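Adenylate kinase (Cryptosporidium parvum Iowa II, PDB 3BE4) probably transfers a phosphoryl group between ATP and AMP as an adenylate kinase, and is captured here with the two-nucleotide mimic bis(adenosine)-5'-pentaphosphate. Local coordinates at residues A32-G37 with K74-L79; V64-V69 with I95-G100. All blocks are in the same frame, centred on the assembly; numbering follows the deposited sequence.

Contact 1. Residues A32-G37 with K74-L79; sequences AHLSTG and KEKFDL. With AP5 (bis(adenosine)-5'-pentaphosphate), chain C.
At the edge of the parallel beta-sheet, next to the AMP-binding side of the adenylate kinase core, strand 32-35 packs against the C-terminal end of helix 66-78 through one leucine. Leu34 points its side chain at the helix, and its CD2 methyl does the touching: it lies 3.7 Å from CG of Lys76 and 3.8 Å from CB of the same lysine. Leucine and lysine run alongside in opposite senses, and the lysine is met at its first two side-chain carbons. In the conformer given, Lys76 bends at its second torsion (chi2 -84°), which carries the ammonium end away from the leucine. On the neighbouring helical position the Phe77 ring comes up to the same methyl obliquely, with CE2 4.4 Å from Leu34 CD2; this ring also meets Phe86 edge-to-face and packs on helix 95-108. In this P-loop kinase fold strand 32-35 is the outermost strand of the five-stranded sheet on this side, and Leu34 is hydrogen-bonded through its backbone to Val87 and Asp89 of strand 86-89. Directly after the strand the chain turns into helix 36-45, with Ser35 as N-cap, its OG accepting from the backbone N of Asp38. Thr36, in the first turn, donates its hydroxyl OG1 to N7A of the AP5 adenine at 2.8 Å, while Gly37 CA approaches O5F of AP5 at 3.4 Å.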
loop_
_atom_site.group_PDB
_atom_site.type_symbol
_atom_site.label_atom_id
_atom_site.label_comp_id
_atom_site.label_asym_id
_atom_site.label_seq_id
_atom_site.Cartn_x
_atom_site.Cartn_y
_atom_site.Cartn_z
ATOM N N ALA A 32 -1.786 -5.826 11.071
ATOM C CA ALA A 32 -0.403 -5.823 10.532
ATOM C C ALA A 32 -0.466 -5.072 9.177
ATOM O O ALA A 32 -1.420 -5.356 8.465
ATOM C CB ALA A 32 -0.037 -7.250 10.202
ATOM N N HIS A 33 0.427 -4.126 8.922
ATOM C CA HIS A 33 0.349 -3.439 7.662
ATOM C C HIS A 33 1.371 -4.148 6.726
ATOM O O HIS A 33 2.598 -4.138 7.017
ATOM C CB HIS A 33 0.806 -2.046 7.932
ATOM C CG HIS A 33 0.961 -1.254 6.686
ATOM N ND1 HIS A 33 1.852 -0.217 6.616
ATOM C CD2 HIS A 33 0.321 -1.322 5.478
ATOM C CE1 HIS A 33 1.812 0.324 5.393
ATOM N NE2 HIS A 33 0.848 -0.297 4.707
ATOM N N LEU A 34 0.902 -4.688 5.596
ATOM C CA LEU A 34 1.799 -5.264 4.645
ATOM C C LEU A 34 1.839 -4.490 3.321
ATOM O O LEU A 34 0.880 -4.621 2.579
ATOM C CB LEU A 34 1.367 -6.699 4.343
ATOM C CG LEU A 34 1.655 -7.874 5.357
ATOM C CD1 LEU A 34 0.813 -7.806 6.483
ATOM C CD2 LEU A 34 1.347 -9.258 4.721
ATOM N N SER A 35 2.821 -3.594 3.173
ATOM C CA SER A 35 3.030 -2.872 1.960
ATOM C C SER A 35 4.090 -3.673 1.248
ATOM O O SER A 35 5.231 -3.633 1.743
ATOM C CB SER A 35 3.475 -1.457 2.275
ATOM O OG SER A 35 4.116 -0.833 1.172
ATOM N N THR A 36 3.783 -4.325 0.063
ATOM C CA THR A 36 4.814 -5.025 -0.549
ATOM C C THR A 36 5.891 -4.043 -1.160
ATOM O O THR A 36 7.079 -4.465 -1.245
ATOM C CB THR A 36 4.235 -5.839 -1.710
ATOM O OG1 THR A 36 3.180 -5.113 -2.255
ATOM C CG2 THR A 36 3.641 -7.160 -1.152
ATOM N N GLY A 37 5.551 -2.797 -1.377
ATOM C CA GLY A 37 6.607 -1.818 -1.835
ATOM C C GLY A 37 7.557 -1.542 -0.639
ATOM O O GLY A 37 8.784 -1.594 -0.839
ATOM N N LYS A 74 3.294 -14.627 1.574
ATOM C CA LYS A 74 3.068 -15.921 2.192
ATOM C C LYS A 74 3.966 -16.063 3.441
ATOM O O LYS A 74 3.495 -16.644 4.417
ATOM C CB LYS A 74 3.525 -16.978 1.141
ATOM C CG LYS A 74 3.260 -18.449 1.636
ATOM C CD LYS A 74 3.043 -19.472 0.496
ATOM C CE LYS A 74 2.498 -20.768 1.156
ATOM N NZ LYS A 74 3.571 -21.495 1.871
ATOM N N GLU A 75 5.206 -15.591 3.392
ATOM C CA GLU A 75 6.150 -15.714 4.469
ATOM C C GLU A 75 5.511 -15.014 5.680
ATOM O O GLU A 75 5.504 -15.555 6.853
ATOM C CB GLU A 75 7.473 -15.077 4.103
ATOM C CG GLU A 75 8.453 -15.094 5.261
ATOM C CD GLU A 75 9.824 -14.543 4.904
ATOM O OE1 GLU A 75 9.930 -13.463 4.270
ATOM O OE2 GLU A 75 10.819 -15.159 5.364
ATOM N N LYS A 76 4.864 -13.857 5.463
ATOM C CA LYS A 76 4.244 -13.153 6.670
ATOM C C LYS A 76 3.163 -13.967 7.273
ATOM O O LYS A 76 3.009 -14.107 8.543
ATOM C CB LYS A 76 3.606 -11.840 6.250
ATOM C CG LYS A 76 4.580 -10.831 5.652
ATOM C CD LYS A 76 5.279 -10.050 6.727
ATOM C CE LYS A 76 6.657 -9.599 6.242
ATOM N NZ LYS A 76 7.492 -9.206 7.449
ATOM N N PHE A 77 2.248 -14.492 6.447
ATOM C CA PHE A 77 1.164 -15.341 6.908
ATOM C C PHE A 77 1.703 -16.571 7.601
ATOM O O PHE A 77 1.203 -16.871 8.683
ATOM C CB PHE A 77 0.301 -15.761 5.729
ATOM C CG PHE A 77 -0.709 -14.657 5.401
ATOM C CD1 PHE A 77 -1.959 -14.594 6.013
ATOM C CD2 PHE A 77 -0.404 -13.669 4.419
ATOM C CE1 PHE A 77 -2.935 -13.573 5.735
ATOM C CE2 PHE A 77 -1.374 -12.598 4.081
ATOM C CZ PHE A 77 -2.628 -12.582 4.673
ATOM N N ASP A 78 2.738 -17.187 7.022
ATOM C CA ASP A 78 3.223 -18.472 7.605
ATOM C C ASP A 78 3.838 -18.191 9.004
ATOM O O ASP A 78 3.852 -19.086 9.909
ATOM C CB ASP A 78 4.290 -19.060 6.699
ATOM C CG ASP A 78 3.634 -19.760 5.394
ATOM O OD1 ASP A 78 2.416 -19.950 5.365
ATOM O OD2 ASP A 78 4.437 -20.073 4.511
ATOM N N LEU A 79 4.444 -17.022 9.190
ATOM C CA LEU A 79 5.113 -16.729 10.509
ATOM C C LEU A 79 4.108 -16.398 11.603
ATOM O O LEU A 79 4.571 -16.209 12.724
ATOM C CB LEU A 79 6.088 -15.574 10.319
ATOM C CG LEU A 79 7.320 -15.803 9.368
ATOM C CD1 LEU A 79 7.955 -14.476 9.154
ATOM C CD2 LEU A 79 8.303 -16.834 9.954
HETATM P PA AP5 C . 4.841 1.100 -3.408
HETATM O O1A AP5 C . 5.856 1.533 -2.338
HETATM O O2A AP5 C . 3.577 0.504 -2.999
HETATM O O3A AP5 C . 4.562 2.339 -4.383
HETATM P PB AP5 C . 3.289 2.715 -5.257
HETATM O O1B AP5 C . 2.536 1.531 -5.629
HETATM O O2B AP5 C . 3.778 3.704 -6.323
HETATM O O3B AP5 C . 2.409 3.552 -4.095
HETATM P PG AP5 C . 2.890 4.649 -3.086
HETATM O O1G AP5 C . 3.647 5.677 -3.854
HETATM O O2G AP5 C . 3.530 3.943 -1.962
HETATM O O3G AP5 C . 1.446 5.191 -2.739
HETATM P PD AP5 C . 0.526 5.220 -1.392
HETATM O O1D AP5 C . 1.223 4.459 -0.347
HETATM O O2D AP5 C . -0.831 4.869 -1.843
HETATM O O3D AP5 C . 0.476 6.787 -1.070
HETATM P PE AP5 C . 1.149 7.559 0.151
HETATM O O1E AP5 C . 2.563 7.312 0.133
HETATM O O2E AP5 C . 0.398 7.310 1.444
HETATM O O5F AP5 C . 5.469 0.056 -4.442
HETATM C C5F AP5 C . 6.806 0.407 -4.834
HETATM C C4F AP5 C . 7.025 -0.437 -6.157
HETATM O O4F AP5 C . 7.366 -1.741 -5.748
HETATM C C3F AP5 C . 5.903 -0.590 -7.112
HETATM O O3F AP5 C . 5.798 0.513 -7.987
HETATM C C2F AP5 C . 6.424 -1.852 -7.829
HETATM O O2F AP5 C . 7.626 -1.547 -8.637
HETATM C C1F AP5 C . 6.880 -2.732 -6.680
HETATM N N9A AP5 C . 5.773 -3.476 -6.140
HETATM C C8A AP5 C . 5.214 -3.224 -4.857
HETATM N N7A AP5 C . 4.225 -4.070 -4.620
HETATM C C5A AP5 C . 4.149 -4.935 -5.730
HETATM C C6A AP5 C . 3.346 -6.031 -5.982
HETATM N N6A AP5 C . 2.289 -6.469 -5.289
HETATM N N1A AP5 C . 3.592 -6.644 -7.236
HETATM C C2A AP5 C . 4.596 -6.222 -7.974
HETATM N N3A AP5 C . 5.410 -5.165 -7.764
HETATM C C4A AP5 C . 5.205 -4.538 -6.516
HETATM O O5J AP5 C . 0.776 9.037 -0.227
HETATM C C5J AP5 C . 1.473 9.720 -1.380
HETATM C C4J AP5 C . 1.550 11.206 -0.967
HETATM O O4J AP5 C . 0.275 11.855 -0.804
HETATM C C3J AP5 C . 2.410 11.413 0.282
HETATM O O3J AP5 C . 3.170 12.593 0.133
HETATM C C2J AP5 C . 1.293 11.678 1.243
HETATM O O2J AP5 C . 1.727 12.506 2.313
HETATM C C1J AP5 C . 0.246 12.472 0.594
HETATM N N9B AP5 C . -1.125 12.316 0.970
HETATM C C8B AP5 C . -1.733 11.166 1.472
HETATM N N7B AP5 C . -3.045 11.425 1.630
HETATM C C5B AP5 C . -3.284 12.722 1.246
HETATM C C6B AP5 C . -4.475 13.484 1.031
HETATM N N6B AP5 C . -5.660 12.962 1.351
HETATM N N1B AP5 C . -4.345 14.759 0.571
HETATM C C2B AP5 C . -3.089 15.240 0.174
HETATM N N3B AP5 C . -1.925 14.527 0.267
HETATM C C4B AP5 C . -2.027 13.221 0.715
#

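Contact 2. Residues V64-V69 with I95-G100; sequences VGDEIV and IPQAEG. With AP5 (bis(adenosine)-5'-pentaphosphate), chain C.
The adenine pocket on the AMP side of adenylate kinase is built here from the N-terminal turns of helices 66-78 and 95-108, which meet through Asp66 and Gln97. Gln97 reaches the base with its chain extended beyond CG and reads the Watson-Crick edge with both ends of its amide. OE1 accepts from N6A of AP5 at 3.0 Å, in a fairly straight bond (163°), and NE2 donates to N1A of AP5 at 3.0 Å. The same NE2 also donates to Asp66 OD1 at 2.8 Å. That oxygen is met on its anti side, 19° out of the carboxylate plane, and the carboxylate and amide planes stand 87° apart. Asp66 OD1 is held in addition by Thr94 OG1, and Gln97 OE1 takes a second bond from Arg93 N. Asp66 OD2 rests against the Pro96 ring, 3.3 Å from its CB. At the far side of the six-membered ring, Val64 N donates to N3A of AP5 at 3.1 Å. In the conformer given, the Val69 methyls stand over one face of the base, with CG1 3.7 Å from N6A. With two acceptors for NE2 and two donors for OE1, the amide's orientation is fixed: nitrogen faces N1A and oxygen the exocyclic amine, a pattern that matches adenine and would probably discriminate against guanine, which presents a carbonyl and a protonated ring nitrogen there.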
loop_
_atom_site.group_PDB
_atom_site.type_symbol
_atom_site.label_atom_id
_atom_site.label_comp_id
_atom_site.label_asym_id
_atom_site.label_seq_id
_atom_site.Cartn_x
_atom_site.Cartn_y
_atom_site.Cartn_z
ATOM N N VAL A 64 7.427 -6.057 -9.962
ATOM C CA VAL A 64 8.276 -7.151 -9.753
ATOM C C VAL A 64 7.432 -8.389 -10.019
ATOM O O VAL A 64 6.190 -8.336 -9.996
ATOM C CB VAL A 64 8.768 -7.047 -8.266
ATOM C CG1 VAL A 64 9.447 -8.307 -7.772
ATOM C CG2 VAL A 64 9.669 -5.797 -8.142
ATOM N N GLY A 65 8.093 -9.520 -10.237
ATOM C CA GLY A 65 7.401 -10.815 -10.494
ATOM C C GLY A 65 6.317 -11.250 -9.481
ATOM O O GLY A 65 6.497 -11.037 -8.233
ATOM N N ASP A 66 5.187 -11.767 -9.931
ATOM C CA ASP A 66 4.121 -12.231 -9.050
ATOM C C ASP A 66 4.651 -13.179 -8.002
ATOM O O ASP A 66 4.269 -13.114 -6.805
ATOM C CB ASP A 66 3.087 -12.957 -9.854
ATOM C CG ASP A 66 2.183 -11.967 -10.656
ATOM O OD1 ASP A 66 2.027 -10.708 -10.343
ATOM O OD2 ASP A 66 1.524 -12.422 -11.689
ATOM N N GLU A 67 5.539 -14.082 -8.386
ATOM C CA GLU A 67 5.996 -15.128 -7.510
ATOM C C GLU A 67 6.870 -14.570 -6.378
ATOM O O GLU A 67 6.835 -15.074 -5.265
ATOM C CB GLU A 67 6.665 -16.256 -8.345
ATOM C CG GLU A 67 7.750 -15.957 -9.438
ATOM C CD GLU A 67 7.655 -14.664 -10.257
ATOM O OE1 GLU A 67 6.662 -14.456 -11.030
ATOM O OE2 GLU A 67 8.628 -13.879 -10.081
ATOM N N ILE A 68 7.636 -13.564 -6.673
ATOM C CA ILE A 68 8.490 -12.936 -5.687
ATOM C C ILE A 68 7.578 -12.278 -4.593
ATOM O O ILE A 68 7.811 -12.475 -3.372
ATOM C CB ILE A 68 9.330 -11.850 -6.373
ATOM C CG1 ILE A 68 10.376 -12.609 -7.223
ATOM C CG2 ILE A 68 10.092 -11.021 -5.352
ATOM C CD1 ILE A 68 11.197 -11.703 -8.176
ATOM N N VAL A 69 6.609 -11.465 -5.002
ATOM C CA VAL A 69 5.816 -10.844 -4.017
ATOM C C VAL A 69 4.896 -11.803 -3.305
ATOM O O VAL A 69 4.656 -11.679 -2.084
ATOM C CB VAL A 69 5.138 -9.627 -4.564
ATOM C CG1 VAL A 69 4.319 -9.060 -3.529
ATOM C CG2 VAL A 69 6.211 -8.647 -5.102
ATOM N N ILE A 95 -4.129 -9.967 -11.110
ATOM C CA ILE A 95 -5.056 -11.025 -10.909
ATOM C C ILE A 95 -4.317 -12.293 -10.405
ATOM O O ILE A 95 -4.862 -12.852 -9.457
ATOM C CB ILE A 95 -5.905 -11.319 -12.263
ATOM C CG1 ILE A 95 -6.757 -10.125 -12.572
ATOM C CG2 ILE A 95 -6.767 -12.532 -12.029
ATOM C CD1 ILE A 95 -7.850 -9.897 -11.464
ATOM N N PRO A 96 -3.160 -12.752 -10.983
ATOM C CA PRO A 96 -2.435 -13.893 -10.357
ATOM C C PRO A 96 -2.081 -13.685 -8.899
ATOM O O PRO A 96 -2.166 -14.611 -8.113
ATOM C CB PRO A 96 -1.210 -14.152 -11.255
ATOM C CG PRO A 96 -1.727 -13.585 -12.599
ATOM C CD PRO A 96 -2.556 -12.372 -12.303
ATOM N N GLN A 97 -1.824 -12.444 -8.525
ATOM C CA GLN A 97 -1.579 -12.214 -7.017
ATOM C C GLN A 97 -2.831 -12.359 -6.223
ATOM O O GLN A 97 -2.746 -12.837 -5.102
ATOM C CB GLN A 97 -1.037 -10.827 -6.850
ATOM C CG GLN A 97 0.391 -10.742 -7.389
ATOM C CD GLN A 97 0.993 -9.299 -7.275
ATOM O OE1 GLN A 97 0.490 -8.518 -6.467
ATOM N NE2 GLN A 97 1.976 -8.939 -8.165
ATOM N N ALA A 98 -3.970 -11.883 -6.742
ATOM C CA ALA A 98 -5.281 -12.032 -6.037
ATOM C C ALA A 98 -5.622 -13.547 -5.861
ATOM O O ALA A 98 -6.089 -13.966 -4.811
ATOM C CB ALA A 98 -6.428 -11.343 -6.811
ATOM N N GLU A 99 -5.422 -14.284 -6.939
ATOM C CA GLU A 99 -5.710 -15.744 -6.869
ATOM C C GLU A 99 -4.733 -16.399 -5.875
ATOM O O GLU A 99 -5.118 -17.373 -5.199
ATOM C CB GLU A 99 -5.586 -16.365 -8.289
ATOM C CG GLU A 99 -6.601 -15.771 -9.282
ATOM C CD GLU A 99 -6.344 -16.161 -10.707
ATOM O OE1 GLU A 99 -5.145 -16.357 -11.118
ATOM O OE2 GLU A 99 -7.397 -16.180 -11.434
ATOM N N GLY A 100 -3.464 -15.959 -5.870
ATOM C CA GLY A 100 -2.437 -16.550 -5.017
ATOM C C GLY A 100 -2.839 -16.221 -3.595
ATOM O O GLY A 100 -2.772 -17.063 -2.734
HETATM P PA AP5 C . 4.841 1.100 -3.408
HETATM O O1A AP5 C . 5.856 1.533 -2.338
HETATM O O2A AP5 C . 3.577 0.504 -2.999
HETATM O O3A AP5 C . 4.562 2.339 -4.383
HETATM P PB AP5 C . 3.289 2.715 -5.257
HETATM O O1B AP5 C . 2.536 1.531 -5.629
HETATM O O2B AP5 C . 3.778 3.704 -6.323
HETATM O O3B AP5 C . 2.409 3.552 -4.095
HETATM P PG AP5 C . 2.890 4.649 -3.086
HETATM O O1G AP5 C . 3.647 5.677 -3.854
HETATM O O2G AP5 C . 3.530 3.943 -1.962
HETATM O O3G AP5 C . 1.446 5.191 -2.739
HETATM P PD AP5 C . 0.526 5.220 -1.392
HETATM O O1D AP5 C . 1.223 4.459 -0.347
HETATM O O2D AP5 C . -0.831 4.869 -1.843
HETATM O O3D AP5 C . 0.476 6.787 -1.070
HETATM P PE AP5 C . 1.149 7.559 0.151
HETATM O O1E AP5 C . 2.563 7.312 0.133
HETATM O O2E AP5 C . 0.398 7.310 1.444
HETATM O O5F AP5 C . 5.469 0.056 -4.442
HETATM C C5F AP5 C . 6.806 0.407 -4.834
HETATM C C4F AP5 C . 7.025 -0.437 -6.157
HETATM O O4F AP5 C . 7.366 -1.741 -5.748
HETATM C C3F AP5 C . 5.903 -0.590 -7.112
HETATM O O3F AP5 C . 5.798 0.513 -7.987
HETATM C C2F AP5 C . 6.424 -1.852 -7.829
HETATM O O2F AP5 C . 7.626 -1.547 -8.637
HETATM C C1F AP5 C . 6.880 -2.732 -6.680
HETATM N N9A AP5 C . 5.773 -3.476 -6.140
HETATM C C8A AP5 C . 5.214 -3.224 -4.857
HETATM N N7A AP5 C . 4.225 -4.070 -4.620
HETATM C C5A AP5 C . 4.149 -4.935 -5.730
HETATM C C6A AP5 C . 3.346 -6.031 -5.982
HETATM N N6A AP5 C . 2.289 -6.469 -5.289
HETATM N N1A AP5 C . 3.592 -6.644 -7.236
HETATM C C2A AP5 C . 4.596 -6.222 -7.974
HETATM N N3A AP5 C . 5.410 -5.165 -7.764
HETATM C C4A AP5 C . 5.205 -4.538 -6.516
HETATM O O5J AP5 C . 0.776 9.037 -0.227
HETATM C C5J AP5 C . 1.473 9.720 -1.380
HETATM C C4J AP5 C . 1.550 11.206 -0.967
HETATM O O4J AP5 C . 0.275 11.855 -0.804
HETATM C C3J AP5 C . 2.410 11.413 0.282
HETATM O O3J AP5 C . 3.170 12.593 0.133
HETATM C C2J AP5 C . 1.293 11.678 1.243
HETATM O O2J AP5 C . 1.727 12.506 2.313
HETATM C C1J AP5 C . 0.246 12.472 0.594
HETATM N N9B AP5 C . -1.125 12.316 0.970
HETATM C C8B AP5 C . -1.733 11.166 1.472
HETATM N N7B AP5 C . -3.045 11.425 1.630
HETATM C C5B AP5 C . -3.284 12.722 1.246
HETATM C C6B AP5 C . -4.475 13.484 1.031
HETATM N N6B AP5 C . -5.660 12.962 1.351
HETATM N N1B AP5 C . -4.345 14.759 0.571
HETATM C C2B AP5 C . -3.089 15.240 0.174
HETATM N N3B AP5 C . -1.925 14.527 0.267
HETATM C C4B AP5 C . -2.027 13.221 0.715
#

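After strand 7-12 and helix 18-29 the chain enters edge strand 32-35, then runs through helices 36-45 and 52-60 to residues 64-69, which start helix 66-78. The far end of that helix returns to the strand at 74-79, closing the loop of contact 1. Contact 2 opens inside this loop and closes beyond it, once strand 86-89 has been laid down and helix 95-108 begins, so the two loops cross. Contact 1 joins sheet edge to helix end, contact 2 two helix starts; their centres are about 13 Å apart. One AP5 adenine is met by Thr36 from contact 1 and by Val64, Val69 and Gln97 from contact 2.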